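Side-chain contacts in glutathione S-transferase 2 (Heligmosomoides polygyrus, PDB 1TW9), which probably catalyses the conjugation of glutathione to electrophilic halides, giving an S-substituted glutathione, a halide anion and a proton: residues V160-A165 with E199-T204; D166-N169 with E173-E176. One frame throughout, in Å; residues are numbered along the deposited sequence.

In the fold
Both contacts lie in the helical C-terminal domain of the transferase fold, and both start from helix 155-170. From the N terminus, the chain first passes through the thioredoxin-like domain and the helices that follow it. Helix 155-170 then offers residues 160-165 to interaction 1 and, directly after, residues 166-169 to interaction 2. Interaction 2 closes at once, across the short loop to 173-176. Interaction 1 closes much later, after helices 179-189 and 192-200, so the small loop sits within the large one. The contacts meet where His163 packs on Tyr174 and Val164 on Tyr174 and Ile175. Interaction 1 ties the C-terminal tail to the helix; interaction 2 folds the loop back on it.

Interaction 1. Residues V160-A165 with E199-T204; sequences VAEHVA and ETRPET
Glu162 and Arg201 carry this contact alone, reaching toward each other from opposite directions across a CA-CA distance of 13.1 Å. In helix 155-170, Ala161 packs on Ile188 of helix 179-189. Glu162 has CG anti to the backbone N (chi1 175°) and bends at chi2, which brings its carboxylate to the guanidinium of Arg201. The Arg201 chain runs extended from CG to NE. Arg201 NH2 makes a salt bridge to Glu162, 3.2 Å from OE1. Two weak hydrogen bonds leave this one nitrogen. The bond to OE2 is nearly straight and lies in the guanidinium plane, at its edge; the bond to OE1 is bent to 135° and comes in obliquely. The carboxylate and guanidinium planes stand 86° apart, so this is not the flat, two-nitrogen pairing of a bidentate bridge. A water joins the pair a second time. It accepts from Arg201 NH1 at 3.0 Å and gives a weak bond to Glu162 OE2. Both ends have stronger partners outside: Arg201 NH2 bridges to Glu16 and Glu162 OE2 accepts from Gln20. A leucine in place of Arg201 would probably leave Glu162 and Glu16 without their shared positive charge. Further along the helix, His163 NE2 hydrogen-bonds to the hydroxyl of Tyr98 and Val164 packs on helix 179-189. Arg201 is the first residue beyond helix 192-200. The contact is a water-assisted surface salt bridge of the all-helical GST C-terminal domain, linked through Glu16 and Gln20 to helix 16-24 of the thioredoxin-like domain.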
# COMPACT_ATOMS: atom_id res chain seq x y z
N VAL A 160 -10.61 8.34 2.79
CA VAL A 160 -11.94 8.13 2.19
C VAL A 160 -12.79 9.38 2.23
O VAL A 160 -13.32 9.79 1.15
CB VAL A 160 -12.62 6.88 2.75
CG1 VAL A 160 -14.08 6.74 2.18
CG2 VAL A 160 -11.80 5.61 2.31
N ALA A 161 -12.87 10.03 3.41
CA ALA A 161 -13.75 11.17 3.61
C ALA A 161 -13.31 12.30 2.69
O ALA A 161 -14.11 13.00 2.10
CB ALA A 161 -13.74 11.65 5.06
N GLU A 162 -12.00 12.48 2.53
CA GLU A 162 -11.54 13.57 1.67
C GLU A 162 -11.88 13.35 0.21
O GLU A 162 -12.31 14.25 -0.49
CB GLU A 162 -10.01 13.76 1.86
CG GLU A 162 -9.39 14.80 0.93
CD GLU A 162 -9.74 16.27 1.26
OE1 GLU A 162 -9.62 17.10 0.33
OE2 GLU A 162 -10.20 16.63 2.40
N HIS A 163 -11.77 12.09 -0.24
CA HIS A 163 -12.10 11.76 -1.59
C HIS A 163 -13.59 11.97 -1.83
O HIS A 163 -13.98 12.58 -2.81
CB HIS A 163 -11.73 10.30 -1.91
CG HIS A 163 -12.07 9.91 -3.31
ND1 HIS A 163 -11.48 10.47 -4.43
CD2 HIS A 163 -13.05 9.10 -3.79
CE1 HIS A 163 -12.04 9.98 -5.51
NE2 HIS A 163 -13.00 9.14 -5.15
N VAL A 164 -14.40 11.50 -0.92
CA VAL A 164 -15.85 11.61 -1.02
C VAL A 164 -16.29 13.08 -1.04
O VAL A 164 -17.17 13.43 -1.83
CB VAL A 164 -16.52 10.74 0.11
CG1 VAL A 164 -18.03 10.98 0.15
CG2 VAL A 164 -16.21 9.27 -0.14
N ALA A 165 -15.67 13.92 -0.23
CA ALA A 165 -15.95 15.35 -0.21
C ALA A 165 -15.62 16.00 -1.52
O ALA A 165 -16.41 16.76 -2.11
CB ALA A 165 -15.15 16.05 0.93
N GLU A 199 -10.63 24.51 6.62
CA GLU A 199 -10.96 25.91 6.56
C GLU A 199 -9.77 26.77 6.20
O GLU A 199 -10.00 27.85 5.65
CB GLU A 199 -11.47 26.42 7.91
CG GLU A 199 -12.79 25.85 8.28
CD GLU A 199 -13.20 26.24 9.69
OE1 GLU A 199 -12.36 26.79 10.49
OE2 GLU A 199 -14.36 25.98 10.00
N THR A 200 -8.56 26.31 6.52
CA THR A 200 -7.33 27.07 6.39
C THR A 200 -6.33 26.65 5.32
O THR A 200 -5.38 27.41 5.04
CB THR A 200 -6.58 27.19 7.71
OG1 THR A 200 -6.15 25.91 8.17
CG2 THR A 200 -7.48 27.73 8.79
N ARG A 201 -6.55 25.52 4.68
CA ARG A 201 -5.57 25.04 3.71
C ARG A 201 -5.66 25.92 2.47
O ARG A 201 -6.68 26.53 2.23
CB ARG A 201 -5.80 23.58 3.35
CG ARG A 201 -7.10 23.34 2.74
CD ARG A 201 -7.31 21.87 2.52
NE ARG A 201 -8.62 21.67 1.95
CZ ARG A 201 -9.19 20.50 1.85
NH1 ARG A 201 -10.42 20.44 1.34
NH2 ARG A 201 -8.60 19.41 2.24
N PRO A 202 -4.60 25.97 1.68
CA PRO A 202 -4.64 26.64 0.37
C PRO A 202 -5.71 26.06 -0.50
O PRO A 202 -5.87 24.81 -0.51
CB PRO A 202 -3.25 26.35 -0.19
CG PRO A 202 -2.37 26.20 1.03
CD PRO A 202 -3.24 25.43 1.96
N GLU A 203 -6.45 26.91 -1.17
CA GLU A 203 -7.50 26.46 -2.08
C GLU A 203 -6.86 26.19 -3.42
O GLU A 203 -6.41 27.10 -4.11
CB GLU A 203 -8.57 27.51 -2.25
CG GLU A 203 -9.40 27.81 -1.02
CD GLU A 203 -10.39 28.94 -1.28
OE1 GLU A 203 -11.02 28.94 -2.38
OE2 GLU A 203 -10.50 29.87 -0.41
N THR A 204 -6.85 24.91 -3.82
CA THR A 204 -6.15 24.52 -5.04
C THR A 204 -7.11 23.68 -5.87
O THR A 204 -8.02 23.08 -5.32
CB THR A 204 -4.89 23.67 -4.75
OG1 THR A 204 -5.19 22.64 -3.80
CG2 THR A 204 -3.84 24.49 -4.03
O HOH W 1 -12.84 18.67 1.83

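Interaction 2. Residues D166-N169 with E173-E176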
# COMPACT_ATOMS: atom_id res chain seq x y z
N ASP A 166 -14.44 15.66 -2.02
CA ASP A 166 -13.98 16.16 -3.28
C ASP A 166 -14.87 15.75 -4.43
O ASP A 166 -15.30 16.60 -5.22
CB ASP A 166 -12.61 15.61 -3.54
CG ASP A 166 -12.02 16.09 -4.86
OD1 ASP A 166 -12.33 17.20 -5.34
OD2 ASP A 166 -11.21 15.37 -5.48
N MET A 167 -15.14 14.45 -4.55
CA MET A 167 -16.02 13.99 -5.64
C MET A 167 -17.44 14.57 -5.54
O MET A 167 -18.07 14.86 -6.58
CB MET A 167 -16.08 12.47 -5.68
CG MET A 167 -14.75 11.79 -5.98
SD MET A 167 -14.08 12.31 -7.58
CE MET A 167 -12.88 13.43 -6.91
N THR A 168 -17.98 14.68 -4.32
CA THR A 168 -19.34 15.21 -4.16
C THR A 168 -19.36 16.68 -4.50
O THR A 168 -20.32 17.16 -5.03
CB THR A 168 -19.87 14.97 -2.78
OG1 THR A 168 -19.80 13.58 -2.50
CG2 THR A 168 -21.36 15.29 -2.65
N ASN A 169 -18.32 17.42 -4.18
CA ASN A 169 -18.20 18.80 -4.69
C ASN A 169 -18.28 18.85 -6.22
O ASN A 169 -19.02 19.66 -6.79
CB ASN A 169 -16.92 19.48 -4.20
CG ASN A 169 -17.01 19.86 -2.76
OD1 ASN A 169 -18.11 20.10 -2.26
ND2 ASN A 169 -15.85 19.97 -2.09
N GLU A 173 -24.26 14.07 -7.38
CA GLU A 173 -24.92 12.77 -7.34
C GLU A 173 -24.01 11.64 -6.82
O GLU A 173 -24.44 10.53 -6.62
CB GLU A 173 -25.68 12.43 -8.66
CG GLU A 173 -24.98 11.68 -9.79
CD GLU A 173 -25.93 11.33 -10.96
OE1 GLU A 173 -26.02 12.15 -11.93
OE2 GLU A 173 -26.61 10.24 -10.97
N TYR A 174 -22.73 11.93 -6.61
CA TYR A 174 -21.78 10.89 -6.17
C TYR A 174 -22.25 10.13 -4.94
O TYR A 174 -22.05 8.94 -4.83
CB TYR A 174 -20.42 11.53 -5.94
CG TYR A 174 -19.30 10.58 -5.54
CD1 TYR A 174 -18.53 9.96 -6.48
CD2 TYR A 174 -19.01 10.35 -4.23
CE1 TYR A 174 -17.52 9.07 -6.10
CE2 TYR A 174 -18.01 9.51 -3.84
CZ TYR A 174 -17.29 8.84 -4.79
OH TYR A 174 -16.29 7.95 -4.47
N ILE A 175 -22.83 10.86 -4.01
CA ILE A 175 -23.24 10.34 -2.75
C ILE A 175 -24.67 9.81 -2.67
O ILE A 175 -25.10 9.21 -1.65
CB ILE A 175 -22.96 11.49 -1.73
CG1 ILE A 175 -22.54 10.90 -0.42
CG2 ILE A 175 -24.00 12.53 -1.74
CD1 ILE A 175 -21.44 9.87 -0.56
N GLU A 176 -25.39 9.96 -3.77
CA GLU A 176 -26.75 9.51 -3.80
C GLU A 176 -26.71 7.99 -3.78
O GLU A 176 -25.95 7.36 -4.55
CB GLU A 176 -27.49 10.05 -5.01
CG GLU A 176 -27.72 11.55 -4.97
CD GLU A 176 -28.50 12.10 -6.15
OE1 GLU A 176 -29.01 11.29 -6.96
OE2 GLU A 176 -28.68 13.35 -6.25
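Met167 lays its CB over the ring of Tyr174 in a CH-pi contact. The carbon stands 3.6 Å from the ring centroid and only 9° off the normal, so it sits above the middle of one face. Its closest ring atom is Tyr174 CD1. Met167 CG follows over the outer end of the ring, 3.9 Å from Tyr174 CE1. The methionine chain then bends at chi2 and chi3, carrying its sulfur off the ring centre. The sulfur therefore makes an oblique Met-aromatic contact, with Met167 SD 5.5 Å from the Tyr174 centroid and 31° off the normal. The tyrosine has CG anti to its own N (chi1 -177°), which carries the ring back against the helix.

Van der Waals contacts join the next residues. Thr168 crosses Tyr174 at about a right angle, with Thr168 OG1 3.7 Å from Tyr174 CD2. The same oxygen lies 3.9 Å from Ile175 CB. The methyls Thr168 CG2 and Ile175 CG2 also touch.

No hydrogen bond spans the two segments; the polar atoms are bound outside them. Thr168 OG1 hydrogen-bonds to the carbonyl of Val164, one turn back in its own helix. Tyr174 OH hydrogen-bonds to the hydroxyl of Tyr98, and Arg129 holds the carbonyls of Glu173 and Tyr174. Leu125 and Leu133 of helix 119-142 also pack on Tyr174.

The chemistry implies a division of labour: apolar and CH-pi contacts line the interface between the loop and the end of helix 155-170, while hydrogen bonds to Tyr98 and Arg129 take up the polar groups of the loop.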